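Local coordinates for lipid-transfer protein (Thermomonospora curvata, PDB 6OK1), which is a lipid-transfer protein of the thiolase superfamily, built on the two-part thiolase fold, whose precise role is not established, at residues A[6-11]-A[95-100]; A[88-93]-A[240-245]; A[279-284]-A[384-389]; A[32-37]-A[104-109]. All coordinates share one frame; numbering follows the deposited sequence. Where two conformers were deposited one is given.

Contact 1 of 4, residues A[6-11]-A[95-100]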
loop_
_atom_site.group_PDB
_atom_site.type_symbol
_atom_site.label_atom_id
_atom_site.label_comp_id
_atom_site.label_asym_id
_atom_site.label_seq_id
_atom_site.Cartn_x
_atom_site.Cartn_y
_atom_site.Cartn_z
ATOM N N GLY A 6 -15.779 -0.947 -19.943
ATOM C CA GLY A 6 -17.213 -1.096 -19.878
ATOM C C GLY A 6 -17.703 -2.270 -19.065
ATOM O O GLY A 6 -18.918 -2.414 -18.888
ATOM N N ALA A 7 -16.802 -3.106 -18.548
ATOM C CA ALA A 7 -17.228 -4.314 -17.841
ATOM C C ALA A 7 -17.794 -3.998 -16.466
ATOM O O ALA A 7 -18.641 -4.745 -15.953
ATOM C CB ALA A 7 -16.054 -5.282 -17.712
ATOM N N ALA A 8 -17.322 -2.924 -15.839
ATOM C CA ALA A 8 -17.729 -2.565 -14.494
ATOM C C ALA A 8 -18.280 -1.152 -14.472
ATOM O O ALA A 8 -18.039 -0.343 -15.376
ATOM C CB ALA A 8 -16.543 -2.647 -13.514
ATOM N N ALA A 9 -19.002 -0.844 -13.402
ATOM C CA ALA A 9 -19.599 0.465 -13.288
ATOM C C ALA A 9 -19.663 0.907 -11.827
ATOM O O ALA A 9 -19.770 0.078 -10.923
ATOM C CB ALA A 9 -21.014 0.445 -13.882
ATOM N N ILE A 10 -19.683 2.220 -11.617
ATOM C CA ILE A 10 -19.940 2.787 -10.296
ATOM C C ILE A 10 -21.441 2.935 -10.108
ATOM O O ILE A 10 -22.119 3.661 -10.848
ATOM C CB ILE A 10 -19.232 4.133 -10.099
ATOM C CG1 ILE A 10 -17.710 3.962 -10.217
ATOM C CG2 ILE A 10 -19.607 4.707 -8.722
ATOM C CD1 ILE A 10 -16.932 5.249 -10.138
ATOM N N ALA A 11 -21.949 2.252 -9.098
ATOM C CA ALA A 11 -23.363 2.212 -8.802
ATOM C C ALA A 11 -23.726 2.963 -7.543
ATOM O O ALA A 11 -24.905 3.265 -7.344
ATOM C CB ALA A 11 -23.825 0.760 -8.652
ATOM N N MET A 95 -10.934 -4.027 -12.369
ATOM C CA MET A 95 -10.151 -5.208 -12.717
ATOM C C MET A 95 -10.626 -6.434 -11.948
ATOM O O MET A 95 -10.720 -7.537 -12.503
ATOM C CB MET A 95 -8.683 -4.904 -12.416
ATOM C CG MET A 95 -7.665 -5.933 -12.811
ATOM S SD MET A 95 -5.999 -5.512 -12.223
ATOM C CE MET A 95 -6.097 -3.729 -12.057
ATOM N N ALA A 96 -10.898 -6.268 -10.652
ATOM C CA ALA A 96 -11.357 -7.401 -9.849
ATOM C C ALA A 96 -12.725 -7.876 -10.319
ATOM O O ALA A 96 -13.016 -9.087 -10.308
ATOM C CB ALA A 96 -11.413 -7.014 -8.368
ATOM N N VAL A 97 -13.583 -6.939 -10.726
ATOM C CA VAL A 97 -14.901 -7.307 -11.238
ATOM C C VAL A 97 -14.764 -8.012 -12.585
ATOM O O VAL A 97 -15.362 -9.074 -12.818
ATOM C CB VAL A 97 -15.799 -6.064 -11.330
ATOM C CG1 VAL A 97 -17.081 -6.343 -12.154
ATOM C CG2 VAL A 97 -16.177 -5.583 -9.936
ATOM N N ALA A 98 -13.963 -7.439 -13.487
ATOM C CA ALA A 98 -13.835 -7.984 -14.833
ATOM C C ALA A 98 -13.279 -9.404 -14.825
ATOM O O ALA A 98 -13.641 -10.223 -15.688
ATOM C CB ALA A 98 -12.945 -7.075 -15.681
ATOM N N THR A 99 -12.395 -9.719 -13.880
ATOM C CA THR A 99 -11.768 -11.033 -13.818
ATOM C C THR A 99 -12.545 -12.016 -12.953
ATOM O O THR A 99 -12.126 -13.172 -12.835
ATOM C CB THR A 99 -10.337 -10.932 -13.280
ATOM O OG1 THR A 99 -10.374 -10.322 -11.974
ATOM C CG2 THR A 99 -9.451 -10.134 -14.241
ATOM N N GLY A 100 -13.640 -11.588 -12.341
ATOM C CA GLY A 100 -14.433 -12.465 -11.496
ATOM C C GLY A 100 -13.879 -12.697 -10.115
ATOM O O GLY A 100 -14.378 -13.554 -9.383
#

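Contact 2 of 4, residues A[88-93]-A[240-245]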
loop_
_atom_site.group_PDB
_atom_site.type_symbol
_atom_site.label_atom_id
_atom_site.label_comp_id
_atom_site.label_asym_id
_atom_site.label_seq_id
_atom_site.Cartn_x
_atom_site.Cartn_y
_atom_site.Cartn_z
ATOM N N GLY A 88 -6.875 5.134 -9.629
ATOM C CA GLY A 88 -6.345 3.785 -9.541
ATOM C C GLY A 88 -7.142 2.868 -8.635
ATOM O O GLY A 88 -7.247 1.668 -8.913
ATOM N N THR A 89 -7.733 3.400 -7.552
ATOM C CA THR A 89 -8.525 2.518 -6.697
ATOM C C THR A 89 -9.721 1.986 -7.463
ATOM O O THR A 89 -10.106 0.816 -7.325
ATOM C CB THR A 89 -8.994 3.203 -5.403
ATOM O OG1 THR A 89 -9.971 4.214 -5.687
ATOM C CG2 THR A 89 -7.823 3.753 -4.600
ATOM N N VAL A 90 -10.298 2.825 -8.328
ATOM C CA VAL A 90 -11.411 2.383 -9.147
ATOM C C VAL A 90 -10.946 1.430 -10.251
ATOM O O VAL A 90 -11.659 0.478 -10.579
ATOM C CB VAL A 90 -12.156 3.598 -9.714
ATOM C CG1 VAL A 90 -13.267 3.139 -10.677
ATOM C CG2 VAL A 90 -12.759 4.420 -8.579
ATOM N N GLN A 91 -9.771 1.665 -10.851
ATOM C CA GLN A 91 -9.210 0.672 -11.768
ATOM C C GLN A 91 -9.086 -0.684 -11.090
ATOM O O GLN A 91 -9.472 -1.713 -11.661
ATOM C CB GLN A 91 -7.848 1.098 -12.306
ATOM C CG GLN A 91 -7.392 0.165 -13.416
ATOM C CD GLN A 91 -5.946 0.316 -13.732
ATOM O OE1 GLN A 91 -5.107 0.269 -12.832
ATOM N NE2 GLN A 91 -5.623 0.486 -15.003
ATOM N N GLN A 92 -8.520 -0.704 -9.871
ATOM C CA GLN A 92 -8.414 -1.943 -9.103
ATOM C C GLN A 92 -9.750 -2.655 -9.010
ATOM O O GLN A 92 -9.852 -3.852 -9.304
ATOM C CB GLN A 92 -7.862 -1.644 -7.708
ATOM C CG GLN A 92 -6.370 -1.389 -7.655
ATOM C CD GLN A 92 -5.590 -2.687 -7.718
ATOM O OE1 GLN A 92 -5.945 -3.660 -7.046
ATOM N NE2 GLN A 92 -4.592 -2.740 -8.560
ATOM N N ALA A 93 -10.784 -1.929 -8.617
ATOM C CA ALA A 93 -12.094 -2.525 -8.443
ATOM C C ALA A 93 -12.633 -3.049 -9.766
ATOM O O ALA A 93 -13.187 -4.151 -9.828
ATOM C CB ALA A 93 -13.034 -1.489 -7.837
ATOM N N ALA A 240 -22.713 4.356 -13.926
ATOM C CA ALA A 240 -21.625 5.166 -14.451
ATOM C C ALA A 240 -20.579 4.156 -14.910
ATOM O O ALA A 240 -19.813 3.637 -14.108
ATOM C CB ALA A 240 -21.086 6.127 -13.396
ATOM N N LEU A 241 -20.598 3.816 -16.195
ATOM C CA LEU A 241 -19.751 2.737 -16.661
ATOM C C LEU A 241 -18.306 3.194 -16.670
ATOM O O LEU A 241 -18.001 4.336 -17.025
ATOM C CB LEU A 241 -20.151 2.306 -18.073
ATOM C CG LEU A 241 -21.220 1.209 -18.171
ATOM C CD1 LEU A 241 -22.533 1.664 -17.567
ATOM C CD2 LEU A 241 -21.398 0.838 -19.633
ATOM N N ILE A 242 -17.419 2.273 -16.327
ATOM C CA ILE A 242 -15.990 2.536 -16.324
ATOM C C ILE A 242 -15.485 2.129 -17.708
ATOM O O ILE A 242 -15.071 0.990 -17.944
ATOM C CB ILE A 242 -15.292 1.804 -15.181
ATOM C CG1 ILE A 242 -15.865 2.303 -13.846
ATOM C CG2 ILE A 242 -13.824 2.062 -15.215
ATOM C CD1 ILE A 242 -15.635 1.342 -12.675
ATOM N N TRP A 243 -15.506 3.095 -18.627
ATOM C CA TRP A 243 -15.045 2.881 -19.997
ATOM C C TRP A 243 -13.539 2.998 -20.144
ATOM O O TRP A 243 -12.956 2.370 -21.039
ATOM C CB TRP A 243 -15.701 3.876 -20.942
ATOM C CG TRP A 243 -17.067 3.430 -21.317
ATOM C CD1 TRP A 243 -18.231 4.056 -21.041
ATOM C CD2 TRP A 243 -17.411 2.212 -22.004
ATOM N NE1 TRP A 243 -19.301 3.332 -21.547
ATOM C CE2 TRP A 243 -18.820 2.192 -22.135
ATOM C CE3 TRP A 243 -16.671 1.156 -22.535
ATOM C CZ2 TRP A 243 -19.492 1.155 -22.758
ATOM C CZ3 TRP A 243 -17.350 0.120 -23.168
ATOM C CH2 TRP A 243 -18.744 0.128 -23.264
ATOM N N GLY A 244 -12.908 3.804 -19.306
ATOM C CA GLY A 244 -11.469 3.847 -19.232
ATOM C C GLY A 244 -11.035 3.927 -17.787
ATOM O O GLY A 244 -11.671 4.600 -16.967
ATOM N N ALA A 245 -9.960 3.224 -17.479
ATOM C CA ALA A 245 -9.359 3.265 -16.145
ATOM C C ALA A 245 -7.897 2.934 -16.318
ATOM O O ALA A 245 -7.574 1.858 -16.829
ATOM C CB ALA A 245 -10.034 2.267 -15.204
#

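Contact 3 of 4, residues A[279-284]-A[384-389]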
loop_
_atom_site.group_PDB
_atom_site.type_symbol
_atom_site.label_atom_id
_atom_site.label_comp_id
_atom_site.label_asym_id
_atom_site.label_seq_id
_atom_site.Cartn_x
_atom_site.Cartn_y
_atom_site.Cartn_z
ATOM N N ALA A 279 -7.667 4.792 -25.722
ATOM C CA ALA A 279 -7.595 3.510 -26.411
ATOM C C ALA A 279 -8.587 2.510 -25.823
ATOM O O ALA A 279 -9.219 1.738 -26.562
ATOM C CB ALA A 279 -6.176 2.958 -26.352
ATOM N N GLN A 280 -8.729 2.496 -24.500
ATOM C CA GLN A 280 -9.624 1.537 -23.856
ATOM C C GLN A 280 -11.068 1.794 -24.261
ATOM O O GLN A 280 -11.827 0.864 -24.562
ATOM C CB GLN A 280 -9.508 1.637 -22.336
ATOM C CG GLN A 280 -8.239 1.048 -21.758
ATOM C CD GLN A 280 -8.079 1.430 -20.304
ATOM O OE1 GLN A 280 -8.918 2.126 -19.760
ATOM N NE2 GLN A 280 -7.006 0.988 -19.677
ATOM N N SER A 281 -11.469 3.055 -24.217
ATOM C CA SER A 281 -12.857 3.456 -24.374
ATOM C C SER A 281 -13.274 3.614 -25.822
ATOM O O SER A 281 -14.480 3.748 -26.090
ATOM C CB SER A 281 -13.095 4.781 -23.652
ATOM O OG SER A 281 -12.323 5.849 -24.212
ATOM N N GLY A 282 -12.322 3.646 -26.743
ATOM C CA GLY A 282 -12.633 3.952 -28.134
ATOM C C GLY A 282 -13.039 5.385 -28.376
ATOM O O GLY A 282 -13.661 5.679 -29.395
ATOM N N LEU A 283 -12.691 6.296 -27.468
ATOM C CA LEU A 283 -13.086 7.687 -27.547
ATOM C C LEU A 283 -11.881 8.556 -27.868
ATOM O O LEU A 283 -10.720 8.149 -27.732
ATOM C CB LEU A 283 -13.723 8.169 -26.238
ATOM C CG LEU A 283 -14.946 7.391 -25.762
ATOM C CD1 LEU A 283 -15.424 7.892 -24.427
ATOM C CD2 LEU A 283 -16.105 7.496 -26.772
ATOM N N ASN A 284 -12.196 9.746 -28.338
ATOM C CA ASN A 284 -11.281 10.849 -28.559
ATOM C C ASN A 284 -11.579 11.977 -27.593
ATOM O O ASN A 284 -12.645 12.019 -26.968
ATOM C CB ASN A 284 -11.416 11.376 -29.999
ATOM C CG ASN A 284 -11.032 10.357 -31.024
ATOM O OD1 ASN A 284 -10.097 9.598 -30.815
ATOM N ND2 ASN A 284 -11.744 10.336 -32.152
ATOM N N GLY A 384 -6.398 7.850 -14.041
ATOM C CA GLY A 384 -7.528 8.543 -14.628
ATOM C C GLY A 384 -8.649 7.573 -14.900
ATOM O O GLY A 384 -8.451 6.350 -14.912
ATOM N N LEU A 385 -9.825 8.139 -15.159
ATOM C CA LEU A 385 -10.991 7.366 -15.567
ATOM C C LEU A 385 -11.679 8.078 -16.707
ATOM O O LEU A 385 -11.664 9.303 -16.784
ATOM C CB LEU A 385 -12.033 7.219 -14.464
ATOM C CG LEU A 385 -11.539 6.579 -13.167
ATOM C CD1 LEU A 385 -12.526 6.857 -12.083
ATOM C CD2 LEU A 385 -11.292 5.093 -13.343
ATOM N N ILE A 386 -12.360 7.303 -17.549
ATOM C CA ILE A 386 -13.486 7.839 -18.311
ATOM C C ILE A 386 -14.718 7.090 -17.826
ATOM O O ILE A 386 -14.780 5.856 -17.914
ATOM C CB ILE A 386 -13.297 7.721 -19.832
ATOM C CG1 ILE A 386 -12.134 8.614 -20.294
ATOM C CG2 ILE A 386 -14.600 8.125 -20.563
ATOM C CD1 ILE A 386 -11.703 8.416 -21.761
ATOM N N LEU A 387 -15.660 7.835 -17.253
ATOM C CA LEU A 387 -16.963 7.320 -16.859
ATOM C C LEU A 387 -17.983 7.737 -17.911
ATOM O O LEU A 387 -17.943 8.869 -18.409
ATOM C CB LEU A 387 -17.385 7.852 -15.487
ATOM C CG LEU A 387 -16.425 7.543 -14.342
ATOM C CD1 LEU A 387 -17.006 8.072 -13.063
ATOM C CD2 LEU A 387 -16.171 6.054 -14.236
ATOM N N GLY A 388 -18.885 6.819 -18.257
ATOM C CA GLY A 388 -19.823 7.073 -19.333
ATOM C C GLY A 388 -21.211 6.526 -19.074
ATOM O O GLY A 388 -21.418 5.581 -18.309
ATOM N N ALA A 389 -22.175 7.157 -19.737
ATOM C CA ALA A 389 -23.527 6.624 -19.742
ATOM C C ALA A 389 -23.517 5.201 -20.293
ATOM O O ALA A 389 -22.629 4.804 -21.056
ATOM C CB ALA A 389 -24.454 7.511 -20.571
#

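Contact 4 of 4, residues A[32-37]-A[104-109]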
loop_
_atom_site.group_PDB
_atom_site.type_symbol
_atom_site.label_atom_id
_atom_site.label_comp_id
_atom_site.label_asym_id
_atom_site.label_seq_id
_atom_site.Cartn_x
_atom_site.Cartn_y
_atom_site.Cartn_z
ATOM N N GLU A 32 -18.687 5.504 7.873
ATOM C CA GLU A 32 -19.869 6.253 7.450
ATOM C C GLU A 32 -19.950 6.345 5.929
ATOM O O GLU A 32 -21.007 6.102 5.341
ATOM C CB GLU A 32 -19.890 7.652 8.064
ATOM C CG GLU A 32 -20.193 7.663 9.542
ATOM C CD GLU A 32 -20.174 9.056 10.138
ATOM O OE1 GLU A 32 -20.363 10.041 9.383
ATOM O OE2 GLU A 32 -19.976 9.159 11.367
ATOM N N ALA A 33 -18.852 6.730 5.282
ATOM C CA ALA A 33 -18.867 6.898 3.829
ATOM C C ALA A 33 -19.134 5.569 3.129
ATOM O O ALA A 33 -19.910 5.501 2.166
ATOM C CB ALA A 33 -17.523 7.502 3.377
ATOM N N VAL A 34 -18.514 4.497 3.617
ATOM C CA VAL A 34 -18.667 3.183 3.002
ATOM C C VAL A 34 -20.111 2.709 3.107
ATOM O O VAL A 34 -20.704 2.263 2.120
ATOM C CB VAL A 34 -17.702 2.189 3.658
ATOM C CG1 VAL A 34 -18.063 0.762 3.358
ATOM C CG2 VAL A 34 -16.264 2.490 3.209
ATOM N N LEU A 35 -20.696 2.782 4.306
ATOM C CA LEU A 35 -22.106 2.402 4.446
ATOM C C LEU A 35 -23.013 3.269 3.581
ATOM O O LEU A 35 -24.005 2.774 3.024
ATOM C CB LEU A 35 -22.532 2.482 5.916
ATOM C CG LEU A 35 -21.957 1.348 6.780
ATOM C CD1 LEU A 35 -22.324 1.549 8.248
ATOM C CD2 LEU A 35 -22.436 -0.035 6.319
ATOM N N ALA A 36 -22.714 4.565 3.478
ATOM C CA ALA A 36 -23.544 5.452 2.666
ATOM C C ALA A 36 -23.483 5.060 1.198
ATOM O O ALA A 36 -24.511 5.053 0.511
ATOM C CB ALA A 36 -23.118 6.908 2.864
ATOM N N ALA A 37 -22.291 4.699 0.703
ATOM C CA ALA A 37 -22.143 4.316 -0.703
ATOM C C ALA A 37 -22.849 2.990 -0.984
ATOM O O ALA A 37 -23.523 2.838 -2.010
ATOM C CB ALA A 37 -20.663 4.220 -1.078
ATOM N N VAL A 104 -18.519 -7.088 -5.700
ATOM C CA VAL A 104 -18.930 -5.798 -5.143
ATOM C C VAL A 104 -17.745 -5.215 -4.389
ATOM O O VAL A 104 -17.381 -5.720 -3.321
ATOM C CB VAL A 104 -20.136 -5.924 -4.205
ATOM C CG1 VAL A 104 -20.548 -4.576 -3.697
ATOM C CG2 VAL A 104 -21.318 -6.597 -4.932
ATOM N N VAL A 105 -17.146 -4.159 -4.931
ATOM C CA VAL A 105 -15.913 -3.596 -4.390
ATOM C C VAL A 105 -16.201 -2.175 -3.947
ATOM O O VAL A 105 -16.791 -1.394 -4.702
ATOM C CB VAL A 105 -14.768 -3.644 -5.410
ATOM C CG1 VAL A 105 -13.466 -3.149 -4.754
ATOM C CG2 VAL A 105 -14.610 -5.090 -5.960
ATOM N N VAL A 106 -15.785 -1.825 -2.736
ATOM C CA VAL A 106 -15.881 -0.446 -2.264
ATOM C C VAL A 106 -14.496 0.186 -2.230
ATOM O O VAL A 106 -13.575 -0.358 -1.623
ATOM C CB VAL A 106 -16.559 -0.361 -0.888
ATOM C CG1 VAL A 106 -16.810 1.074 -0.523
ATOM C CG2 VAL A 106 -17.893 -1.131 -0.909
ATOM N N CYS A 107 -14.359 1.337 -2.882
ATOM C CA CYS A 107 -13.144 2.134 -2.871
ATOM C C CYS A 107 -13.365 3.303 -1.920
ATOM O O CYS A 107 -14.407 3.952 -1.994
ATOM C CB CYS A 107 -12.823 2.660 -4.274
ATOM S SG CYS A 107 -12.896 1.414 -5.565
ATOM N N TYR A 108 -12.406 3.571 -1.020
ATOM C CA TYR A 108 -12.649 4.612 -0.020
ATOM C C TYR A 108 -11.370 5.338 0.382
ATOM O O TYR A 108 -10.256 4.856 0.180
ATOM C CB TYR A 108 -13.321 4.029 1.240
ATOM C CG TYR A 108 -12.458 3.045 2.018
ATOM C CD1 TYR A 108 -12.457 1.706 1.700
ATOM C CD2 TYR A 108 -11.657 3.459 3.076
ATOM C CE1 TYR A 108 -11.668 0.806 2.410
ATOM C CE2 TYR A 108 -10.857 2.559 3.777
ATOM C CZ TYR A 108 -10.886 1.244 3.440
ATOM O OH TYR A 108 -10.121 0.336 4.104
ATOM N N ARG A 109 -11.562 6.518 0.973
ATOM C CA ARG A 109 -10.503 7.281 1.608
ATOM C C ARG A 109 -11.176 8.150 2.652
ATOM O O ARG A 109 -12.182 8.800 2.357
ATOM C CB ARG A 109 -9.736 8.142 0.589
ATOM C CG ARG A 109 -8.495 8.836 1.126
ATOM C CD ARG A 109 -7.354 7.866 1.326
ATOM N NE ARG A 109 -6.125 8.553 1.725
ATOM C CZ ARG A 109 -5.704 8.735 2.968
ATOM N NH1 ARG A 109 -6.374 8.255 4.019
ATOM N NH2 ARG A 109 -4.573 9.419 3.173
#

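Contact 1 of 4, residues A[6-11]-A[95-100]
Two pairs of small apolar groups join residues 6-11 to the last turn of helix 86-98: Ala8 faces Val97, and Ala7 faces Ala98. Val97 offers its CG1 branch and the CB beneath it. With chi1 at 167° its CG1 lies trans to the backbone N and reaches out to the methyl of Ala8, CG1 to CB 4.0 Å. Since Val97 CB is also 4.1 Å from Ala8 CB, the alanine methyl sits against the flank of the valine. One residue further along the helix, the Ala7 methyl points at the flank of the Ala98 methyl, CB to CB 4.1 Å. The helix finishes right here. Met95 O takes two donors from opposite faces of its carbonyl plane, Thr99 N and Thr99 OG1, the hydroxyl at 2.9 Å from Met95 O, and Gly100 with positive phi completes a Schellman motif. Thr99 packs on Thr99 of the second subunit, so this helix end lies at the subunit interface. Ala8 also packs on Val226, while its backbone pairs with Ile242. The contact is thus apolar packing of helix 86-98 on the start of strand 8-15, part of the layered helix-and-sheet construction of the thiolase fold.

Contact 2 of 4, residues A[88-93]-A[240-245]
Gln91 reaches Ala245 with an extended chain: chi1 of -171° sets CG trans to the backbone N, and the chain stays extended beyond CG, so that CB and CG lie beside the Ala245 methyl and the amide comes to its carbonyl. Val90 likewise has CG1 trans to its N, directed at Ile242. Helix 86-98 belongs to the central helical layer of the thiolase fold, and here it lies on strand 240-248. Trp243 and Gly244 both face Ile386 in a classic beta bulge; the extra residue interrupts the alternation of the strand and lets Ile242 and Ala245 both face the helix. Val90 CG1 packs snugly on Ile242 CD1 at 3.6 Å, the two side chains meeting at a slant. Leu385 and Leu224 add further apolar cover to Val90. Ala245 is held from two directions, its N bonding to Gln280 OE1 while its methyl rests on Gln91, CB to CB 3.8 Å. Neighbouring Gln92 bonds to Gln92 of the second subunit, so the helix also lies at the interface with that subunit. The Gln91 amide closes the contact: NE2 donates to Ala245 O at 3.0 Å, bent to 143° at the hydrogen, and stands above the carbonyl plane, 49° out of it.

Contact 3 of 4, residues A[279-284]-A[384-389]
Ile386 points from strand 382-388 at the end of helix 268-281, where its two branches find Leu283 and Ser281. CB leaves the strand toward the helix end and there divides. The short branch, CG2, lies trans to the backbone N and ends beside Leu283, 4.0 Å from that residue's CD1, the two side chains crossing aslant. The long branch goes the other way: chi1 of -66° puts CG1 trans to the carbonyl carbon, chi2 of 171° keeps it straight, and CD1 ends 3.6 Å from Ser281 OG. Ser281 holds this hydroxyl between its own N and carbonyl carbon (chi1 63°), turned back to the helix. There OG bonds to Leu277 O one turn earlier, and a weak bond from Leu283 N, 3.3 Å from Ser281 OG, reaches it as the chain turns through Gly282. Elsewhere on the strand, Leu385 and Leu387 point the opposite way and pack on helix 348-359, so this C-terminal part of the sheet carries helices on both faces, as in thiolases. A methyl laid against a hydroxyl implies van der Waals contact and no polar bond across the interface; because the serine oxygen already has a main-chain partner, burying it beside isoleucine probably costs little.

Contact 4 of 4, residues A[32-37]-A[104-109]
Val34 meets both Val106 and Tyr108, residues two apart on strand 104-112. Helix 26-40 forms an outer layer on the strands of the N-terminal half of the thiolase fold; Cys107, between Val106 and Tyr108 in sequence, points to the opposite face and packs on helix 86-98. Val34 spreads its branches with chi1 at 164°: CG1 is trans to the backbone N, CG2 trans to the carbonyl carbon. Val106 has its CG1 trans to the backbone N as well, and this methyl enters the fork of Val34, 4.1 Å from Val34 CG1 and 4.0 Å from Val34 CG2. Tyr108 takes a different course. Its chi1 of 65° sets CG between the backbone N and the carbonyl carbon, folding the ring over its own backbone. The ring's far end is secured elsewhere, OH bonding to Ser59 O. Around this core, Ala33 and Ala37 rest on neighbouring strand 219-228, and Leu35 and Glu32, turned away from strand 104-112, pack against a chain of another protein. Val106 also touches Val48, a residue of the sodium site. At the Tyr108 end, Val34 CG2 lies obliquely by the root of the ring, 3.9 Å from Tyr108 CB and 4.0 Å from Tyr108 CG.

Overall arrangement
From the N terminus, strand 8-15 opens contact 1, helix 26-40 opens contact 4 and helix 86-98 opens contact 2 before closing contact 1 with its last turn. Strand 104-112 next closes contact 4, and strand 240-248 closes contact 2 much later. These three loops cross one another and none nests. Contact 3 follows in series, spanning helix 268-281 to strand 382-388 in the C-terminal half. Helix 86-98 is shared by contacts 1 and 2 and also packs on strand 104-112 of contact 4. Adjacent strands 8-15, 240-248 and 382-388 link contacts 1, 2 and 3, joining the two thiolase halves, while contacts 3 and 4 attach outer helices far apart.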